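Local coordinates for protein lipase (Penicillium expansum, PDB 3G7N) that hydrolyses acylglycerol lipids such as triacylglycerols, releasing free fatty acids, as a secreted alkaline lipase of the alpha/beta-hydrolase superfamily, at residues D188-M193 against P239-S244; E207-G212 against A230-Y235. One frame throughout, in Å; residues are numbered along the deposited sequence.

Contact 1: D188-M193 against P239-S244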
ATOM      1  N   ASP A 188      -7.635   0.171 -14.992  1.00  8.36           N
ATOM      2  CA  ASP A 188      -6.463   0.829 -14.436  1.00  8.40           C
ATOM      3  C   ASP A 188      -5.198   0.106 -14.888  1.00  7.37           C
ATOM      4  O   ASP A 188      -4.976  -1.063 -14.555  1.00  9.18           O
ATOM      5  CB  ASP A 188      -6.521   0.865 -12.907  1.00  7.83           C
ATOM      6  CG  ASP A 188      -5.308   1.544 -12.299  1.00  8.38           C
ATOM      7  OD1 ASP A 188      -4.543   2.206 -13.042  1.00  8.66           O
ATOM      8  OD2 ASP A 188      -5.177   1.509 -11.046  1.00  8.90           O
ATOM      9  N   GLY A 189      -4.335   0.824 -15.587  1.00  7.99           N
ATOM     10  CA  GLY A 189      -3.080   0.254 -16.069  1.00  9.01           C
ATOM     11  C   GLY A 189      -1.883   0.426 -15.154  1.00  8.39           C
ATOM     12  O   GLY A 189      -0.789  -0.007 -15.512  1.00  8.53           O
ATOM     13  N   VAL A 190      -2.018   1.103 -14.011  1.00  8.21           N
ATOM     14  CA  VAL A 190      -0.838   1.371 -13.185  1.00  8.15           C
ATOM     15  C   VAL A 190      -0.142   0.101 -12.666  1.00  8.63           C
ATOM     16  O   VAL A 190       1.086   0.014 -12.731  1.00  7.99           O
ATOM     17  CB  VAL A 190      -1.179   2.370 -12.071  1.00  7.32           C
ATOM     18  CG1 VAL A 190       0.004   2.487 -11.087  1.00  8.53           C
ATOM     19  CG2 VAL A 190      -1.457   3.745 -12.694  1.00  9.11           C
ATOM     20  N   PRO A 191      -0.900  -0.954 -12.323  1.00  6.70           N
ATOM     21  CA  PRO A 191      -0.210  -2.180 -11.899  1.00  8.21           C
ATOM     22  C   PRO A 191       0.545  -2.875 -13.007  1.00  8.37           C
ATOM     23  O   PRO A 191       1.329  -3.793 -12.721  1.00  8.47           O
ATOM     24  CB  PRO A 191      -1.349  -3.067 -11.388  1.00  8.32           C
ATOM     25  CG  PRO A 191      -2.376  -2.082 -10.907  1.00  9.33           C
ATOM     26  CD  PRO A 191      -2.328  -0.964 -11.936  1.00  8.27           C
ATOM     27  N   ASN A 192       0.346  -2.440 -14.253  1.00  8.35           N
ATOM     28  CA  ASN A 192       1.024  -3.051 -15.417  1.00  8.46           C
ATOM     29  C   ASN A 192       2.278  -2.291 -15.804  1.00  9.10           C
ATOM     30  O   ASN A 192       2.993  -2.691 -16.728  1.00 10.26           O
ATOM     31  CB  ASN A 192       0.047  -3.104 -16.598  1.00  9.61           C
ATOM     32  CG  ASN A 192      -1.124  -4.009 -16.311  1.00  9.43           C
ATOM     33  OD1 ASN A 192      -0.985  -5.004 -15.579  1.00 10.86           O
ATOM     34  ND2 ASN A 192      -2.287  -3.687 -16.853  1.00 10.36           N
ATOM     35  N   MET A 193       2.560  -1.191 -15.125  1.00  8.05           N
ATOM     36  CA  MET A 193       3.798  -0.477 -15.392  1.00  9.48           C
ATOM     37  C   MET A 193       4.988  -1.339 -15.027  1.00  8.45           C
ATOM     38  O   MET A 193       4.935  -2.098 -14.051  1.00  9.37           O
ATOM     39  CB  MET A 193       3.847   0.822 -14.617  1.00 10.07           C
ATOM     40  CG  MET A 193       2.829   1.818 -15.127  1.00 10.77           C
ATOM     41  SD  MET A 193       2.641   3.307 -14.119  1.00 13.66           S
ATOM     42  CE  MET A 193       4.161   4.155 -14.545  1.00 21.63           C
ATOM     43  N   PRO A 239      -8.566   5.574 -16.780  1.00 11.75           N
ATOM     44  CA  PRO A 239      -9.664   6.120 -15.982  1.00 12.40           C
ATOM     45  C   PRO A 239      -9.925   5.384 -14.660  1.00 10.53           C
ATOM     46  O   PRO A 239     -10.337   6.019 -13.683  1.00 12.65           O
ATOM     47  CB  PRO A 239     -10.862   6.003 -16.932  1.00 14.71           C
ATOM     48  CG  PRO A 239     -10.247   6.251 -18.294  1.00 17.47           C
ATOM     49  CD  PRO A 239      -8.905   5.527 -18.221  1.00 13.34           C
ATOM     50  N   GLY A 240      -9.719   4.073 -14.647  1.00  9.23           N
ATOM     51  CA  GLY A 240      -9.960   3.302 -13.423  1.00  9.91           C
ATOM     52  C   GLY A 240      -8.972   3.583 -12.302  1.00  8.09           C
ATOM     53  O   GLY A 240      -9.184   3.136 -11.180  1.00  8.75           O
ATOM     54  N   HIS A 241      -7.888   4.308 -12.575  1.00  7.91           N
ATOM     55  CA  HIS A 241      -6.870   4.482 -11.552  1.00  7.96           C
ATOM     56  C   HIS A 241      -7.405   5.223 -10.342  1.00  7.96           C
ATOM     57  O   HIS A 241      -6.843   5.101  -9.246  1.00 10.52           O
ATOM     58  CB  HIS A 241      -5.626   5.189 -12.097  1.00  8.19           C
ATOM     59  CG  HIS A 241      -4.479   5.201 -11.135  1.00  6.92           C
ATOM     60  ND1 HIS A 241      -3.993   4.050 -10.544  1.00  7.24           N
ATOM     61  CD2 HIS A 241      -3.759   6.220 -10.607  1.00  8.11           C
ATOM     62  CE1 HIS A 241      -2.994   4.365  -9.733  1.00  7.99           C
ATOM     63  NE2 HIS A 241      -2.819   5.669  -9.761  1.00  8.56           N
ATOM     64  N   ILE A 242      -8.361   6.125 -10.540  1.00  8.61           N
ATOM     65  CA  ILE A 242      -8.842   7.003  -9.472  1.00  9.96           C
ATOM     66  C   ILE A 242      -9.727   6.272  -8.450  1.00  9.20           C
ATOM     67  O   ILE A 242     -10.087   6.845  -7.408  1.00 10.13           O
ATOM     68  CB  ILE A 242      -9.613   8.236 -10.065  1.00 13.21           C
ATOM     69  CG1 ILE A 242      -9.725   9.376  -9.053  1.00 18.12           C
ATOM     70  CG2 ILE A 242     -10.983   7.843 -10.568  1.00 15.30           C
ATOM     71  CD1 ILE A 242      -9.840  10.735  -9.702  1.00 30.40           C
ATOM     72  N   ALA A 243     -10.130   5.047  -8.757  1.00  8.66           N
ATOM     73  CA  ALA A 243     -11.064   4.338  -7.877  1.00  8.76           C
ATOM     74  C   ALA A 243     -10.473   3.017  -7.429  1.00  8.89           C
ATOM     75  O   ALA A 243      -9.706   2.381  -8.143  1.00  8.91           O
ATOM     76  CB  ALA A 243     -12.409   4.111  -8.588  1.00 11.66           C
ATOM     77  N   SER A 244     -10.922   2.566  -6.261  1.00 10.00           N
ATOM     78  CA  SER A 244     -10.578   1.226  -5.792  1.00  9.01           C
ATOM     79  C   SER A 244     -11.700   0.688  -4.914  1.00  8.93           C
ATOM     80  O   SER A 244     -12.197   1.391  -4.048  1.00  9.60           O
ATOM     81  CB  SER A 244      -9.289   1.285  -4.970  1.00 12.84           C
ATOM     82  OG  SER A 244      -8.671   0.005  -4.948  1.00 17.60           O
TER
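ND1 of H241 donates to OD2 of D188 at 2.8 Å, almost straight at 173°. The oxygen lies in the plane of the imidazole and is met on its syn side, although ring and carboxylate planes are turned 59° apart. D188 reaches this position with CG anti to its backbone N (chi1 180°), while its CB lies 3.7 Å from C of G240; a CB at G240 would come tightly against the backbone N of D188, and glycine suits that place. The other carboxylate oxygen, OD1, accepts from N of V190 at 2.9 Å, from above the carboxylate plane, closing an Asx turn. With OD2 bonded to the histidine and OD1 to the backbone of its own loop, the carboxylate is held against rotation. CG2 of V190 lies over one face of the H241 imidazole, 3.5 Å from the ring centroid, a CH-pi contact; the branched valine gives the ring an apolar bearing surface without competing for its nitrogens. At the far edge, NE2 of H241 is hydrogen-bonded to OG of S132. The geometry is consistent with the Ser-His-Asp charge relay assigned to this enzyme, in which D188 probably orients the imidazole toward the nucleophile S132.

Contact 2: E207-G212 against A230-Y235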
ATOM      1  N   GLU A 207      -3.018 -10.659  -5.135  1.00  9.63           N
ATOM      2  CA  GLU A 207      -3.781  -9.652  -5.845  1.00  9.23           C
ATOM      3  C   GLU A 207      -5.258  -9.930  -5.725  1.00  9.82           C
ATOM      4  O   GLU A 207      -5.686 -11.081  -5.847  1.00 11.26           O
ATOM      5  CB  GLU A 207      -3.374  -9.578  -7.327  1.00 10.72           C
ATOM      6  CG  GLU A 207      -4.024  -8.379  -8.050  1.00 10.81           C
ATOM      7  CD  GLU A 207      -3.702  -8.248  -9.536  1.00 10.54           C
ATOM      8  OE1 GLU A 207      -2.979  -9.096 -10.098  1.00 12.50           O
ATOM      9  OE2 GLU A 207      -4.211  -7.284 -10.137  1.00 10.20           O
ATOM     10  N   TYR A 208      -6.037  -8.885  -5.481  1.00  9.16           N
ATOM     11  CA  TYR A 208      -7.491  -8.932  -5.552  1.00 10.14           C
ATOM     12  C   TYR A 208      -7.925  -7.894  -6.572  1.00  8.91           C
ATOM     13  O   TYR A 208      -7.188  -6.942  -6.846  1.00  9.37           O
ATOM     14  CB  TYR A 208      -8.123  -8.572  -4.202  1.00 10.19           C
ATOM     15  CG  TYR A 208      -7.845  -9.571  -3.092  1.00 11.42           C
ATOM     16  CD1 TYR A 208      -8.711 -10.641  -2.864  1.00 12.88           C
ATOM     17  CD2 TYR A 208      -6.663  -9.515  -2.356  1.00 11.83           C
ATOM     18  CE1 TYR A 208      -8.412 -11.625  -1.920  1.00 13.22           C
ATOM     19  CE2 TYR A 208      -6.384 -10.447  -1.356  1.00 12.86           C
ATOM     20  CZ  TYR A 208      -7.232 -11.540  -1.199  1.00 11.84           C
ATOM     21  OH  TYR A 208      -6.937 -12.501  -0.250  1.00 15.08           O
ATOM     22  N   TYR A 209      -9.114  -8.065  -7.143  1.00  9.86           N
ATOM     23  CA  TYR A 209      -9.514  -7.257  -8.280  1.00  9.79           C
ATOM     24  C   TYR A 209     -11.025  -7.102  -8.252  1.00 10.54           C
ATOM     25  O   TYR A 209     -11.737  -8.035  -7.866  1.00 12.87           O
ATOM     26  CB  TYR A 209      -9.052  -7.950  -9.567  1.00 10.34           C
ATOM     27  CG  TYR A 209      -9.075  -7.085 -10.802  1.00 10.23           C
ATOM     28  CD1 TYR A 209      -8.059  -6.172 -11.063  1.00  9.61           C
ATOM     29  CD2 TYR A 209     -10.015  -7.305 -11.789  1.00 11.20           C
ATOM     30  CE1 TYR A 209      -8.039  -5.431 -12.211  1.00 10.68           C
ATOM     31  CE2 TYR A 209      -9.930  -6.641 -13.021  1.00 14.26           C
ATOM     32  CZ  TYR A 209      -8.931  -5.693 -13.202  1.00  8.83           C
ATOM     33  OH  TYR A 209      -8.831  -5.019 -14.406  1.00 12.24           O
ATOM     34  N   SER A 210     -11.534  -5.933  -8.601  1.00 10.04           N
ATOM     35  CA  SER A 210     -12.980  -5.760  -8.663  1.00 10.20           C
ATOM     36  C   SER A 210     -13.331  -4.705  -9.679  1.00 13.19           C
ATOM     37  O   SER A 210     -12.460  -3.943 -10.130  1.00 11.14           O
ATOM     38  CB  SER A 210     -13.582  -5.407  -7.286  1.00 12.46           C
ATOM     39  OG  SER A 210     -13.601  -4.001  -7.066  1.00 11.93           O
ATOM     40  N   SER A 211     -14.628  -4.594  -9.955  1.00 12.55           N
ATOM     41  CA  SER A 211     -15.160  -3.455 -10.681  1.00 14.81           C
ATOM     42  C   SER A 211     -16.004  -2.584  -9.760  1.00 17.60           C
ATOM     43  O   SER A 211     -16.815  -1.780 -10.232  1.00 19.74           O
ATOM     44  CB  SER A 211     -15.989  -3.917 -11.891  1.00 18.69           C
ATOM     45  OG  SER A 211     -17.040  -4.772 -11.489  1.00 22.08           O
ATOM     46  N   GLY A 212     -15.716  -2.629  -8.460  1.00 13.38           N
ATOM     47  CA  GLY A 212     -16.272  -1.647  -7.533  1.00 14.28           C
ATOM     48  C   GLY A 212     -17.353  -2.204  -6.626  1.00 14.50           C
ATOM     49  O   GLY A 212     -17.923  -1.483  -5.820  1.00 17.09           O
ATOM     50  N   ALA A 230      -3.208  -7.705 -15.068  1.00 10.41           N
ATOM     51  CA  ALA A 230      -2.277  -8.011 -16.155  1.00 10.16           C
ATOM     52  C   ALA A 230      -2.988  -8.192 -17.484  1.00 11.82           C
ATOM     53  O   ALA A 230      -2.377  -8.002 -18.533  1.00 14.05           O
ATOM     54  CB  ALA A 230      -1.468  -9.259 -15.824  1.00 12.10           C
ATOM     55  N   GLY A 231      -4.244  -8.624 -17.443  1.00 11.64           N
ATOM     56  CA  GLY A 231      -4.984  -8.914 -18.669  1.00 12.38           C
ATOM     57  C   GLY A 231      -5.907  -7.807 -19.127  1.00 14.80           C
ATOM     58  O   GLY A 231      -6.675  -8.002 -20.063  1.00 15.53           O
ATOM     59  N   ASN A 232      -5.878  -6.648 -18.473  1.00 11.73           N
ATOM     60  CA  ASN A 232      -6.925  -5.655 -18.698  1.00 11.15           C
ATOM     61  C   ASN A 232      -6.714  -4.705 -19.870  1.00 11.40           C
ATOM     62  O   ASN A 232      -7.551  -3.840 -20.149  1.00 12.87           O
ATOM     63  CB  ASN A 232      -7.319  -4.915 -17.406  1.00 11.74           C
ATOM     64  CG  ASN A 232      -6.292  -3.880 -16.954  1.00 10.73           C
ATOM     65  OD1 ASN A 232      -5.355  -3.508 -17.672  1.00 10.27           O
ATOM     66  ND2 ASN A 232      -6.488  -3.380 -15.734  1.00 10.15           N
ATOM     67  N   GLY A 233      -5.584  -4.856 -20.544  1.00 12.26           N
ATOM     68  CA  GLY A 233      -5.309  -4.078 -21.749  1.00 12.81           C
ATOM     69  C   GLY A 233      -4.936  -2.625 -21.507  1.00 14.31           C
ATOM     70  O   GLY A 233      -4.843  -1.839 -22.455  1.00 14.89           O
ATOM     71  N   MET A 234      -4.729  -2.251 -20.244  1.00 11.44           N
ATOM     72  CA  MET A 234      -4.430  -0.864 -19.868  1.00 10.90           C
ATOM     73  C   MET A 234      -2.965  -0.697 -19.485  1.00 10.10           C
ATOM     74  O   MET A 234      -2.364  -1.595 -18.910  1.00 10.37           O
ATOM     75  CB  MET A 234      -5.291  -0.430 -18.667  1.00 11.98           C
ATOM     76  CG  MET A 234      -6.788  -0.624 -18.853  1.00 13.48           C
ATOM     77  SD  MET A 234      -7.503   0.595 -19.966  1.00 25.67           S
ATOM     78  CE  MET A 234      -7.959  -0.472 -21.315  1.00 29.10           C
ATOM     79  N   TYR A 235      -2.453   0.510 -19.657  1.00 10.15           N
ATOM     80  CA  TYR A 235      -1.093   0.818 -19.253  1.00  9.46           C
ATOM     81  C   TYR A 235      -1.070   2.206 -18.621  1.00 11.39           C
ATOM     82  O   TYR A 235      -1.526   3.176 -19.228  1.00 11.08           O
ATOM     83  CB  TYR A 235      -0.156   0.779 -20.468  1.00 11.12           C
ATOM     84  CG  TYR A 235       1.268   1.084 -20.105  1.00 10.88           C
ATOM     85  CD1 TYR A 235       2.080   0.105 -19.556  1.00 10.33           C
ATOM     86  CD2 TYR A 235       1.755   2.383 -20.169  1.00 11.75           C
ATOM     87  CE1 TYR A 235       3.389   0.388 -19.162  1.00  9.87           C
ATOM     88  CE2 TYR A 235       3.048   2.683 -19.777  1.00 12.08           C
ATOM     89  CZ  TYR A 235       3.844   1.685 -19.258  1.00 11.67           C
ATOM     90  OH  TYR A 235       5.123   2.014 -18.892  1.00 13.40           O
TER
HETATM   91  O   HOH W   1      -2.742  -9.440 -12.884  1.00 11.98           O
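ND2 of N232 donates to the phenolic OH of Y209 at 3.2 Å, with an N-H...O angle of 160° and the hydroxyl close to the amide plane of N232. This is the close part of a small contact: the same OH also lies 3.4 Å from CB of N232, and ring and amide planes stand 45° apart. The Y209 ring swings out opposite the backbone N (chi1 -165°), and a tyrosine suits the place because its long, rigid ring carries an acceptor from strand to loop. An asparagine suits the other side because its two ends do different work. Its OD1 accepts from N of M234 at 2.9 Å, making an Asx turn, while ND2 serves both Y209 and the backbone O of D188. Without the amide, as with an alanine here, the Y209 hydroxyl and the D188 carbonyl would probably lose their shared donor, and the Asx turn to M234 its acceptor. The looser side lies at E207 and A230, which meet through a water instead of touching. The water accepts from N of A230 at 2.8 Å. It lies 2.8 Å from OE1 of E207, to which it can donate. A glutamate suits this spot because its carboxylate can take several donors at once: S229 and N184 bind OE2. Strand 206-210, which carries Y209 and E207, runs between strands 179-185 and 218-219 of the large mixed sheet, and from it the two side chains reach toward the loop that follows strand 218-219.

How the contacts relate
The two contacts lie on the same side of the molecule, their centres about 8 Å apart. Along the chain contact 2 is nested within contact 1: residues 188-193 follow strand 179-185, then come strand 206-210 and the loop 230-235, and 239-244 closes the outer loop. They also touch directly. Besides the shared N232, ND2 of N192 probably donates to O of M234, so the loop of contact 2 is joined to the aspartate loop of contact 1. Contact 1 supplies two members of the charge relay, and contact 2 probably acts as a second shell linking the aspartate loop to the neighbouring strand of the central sheet.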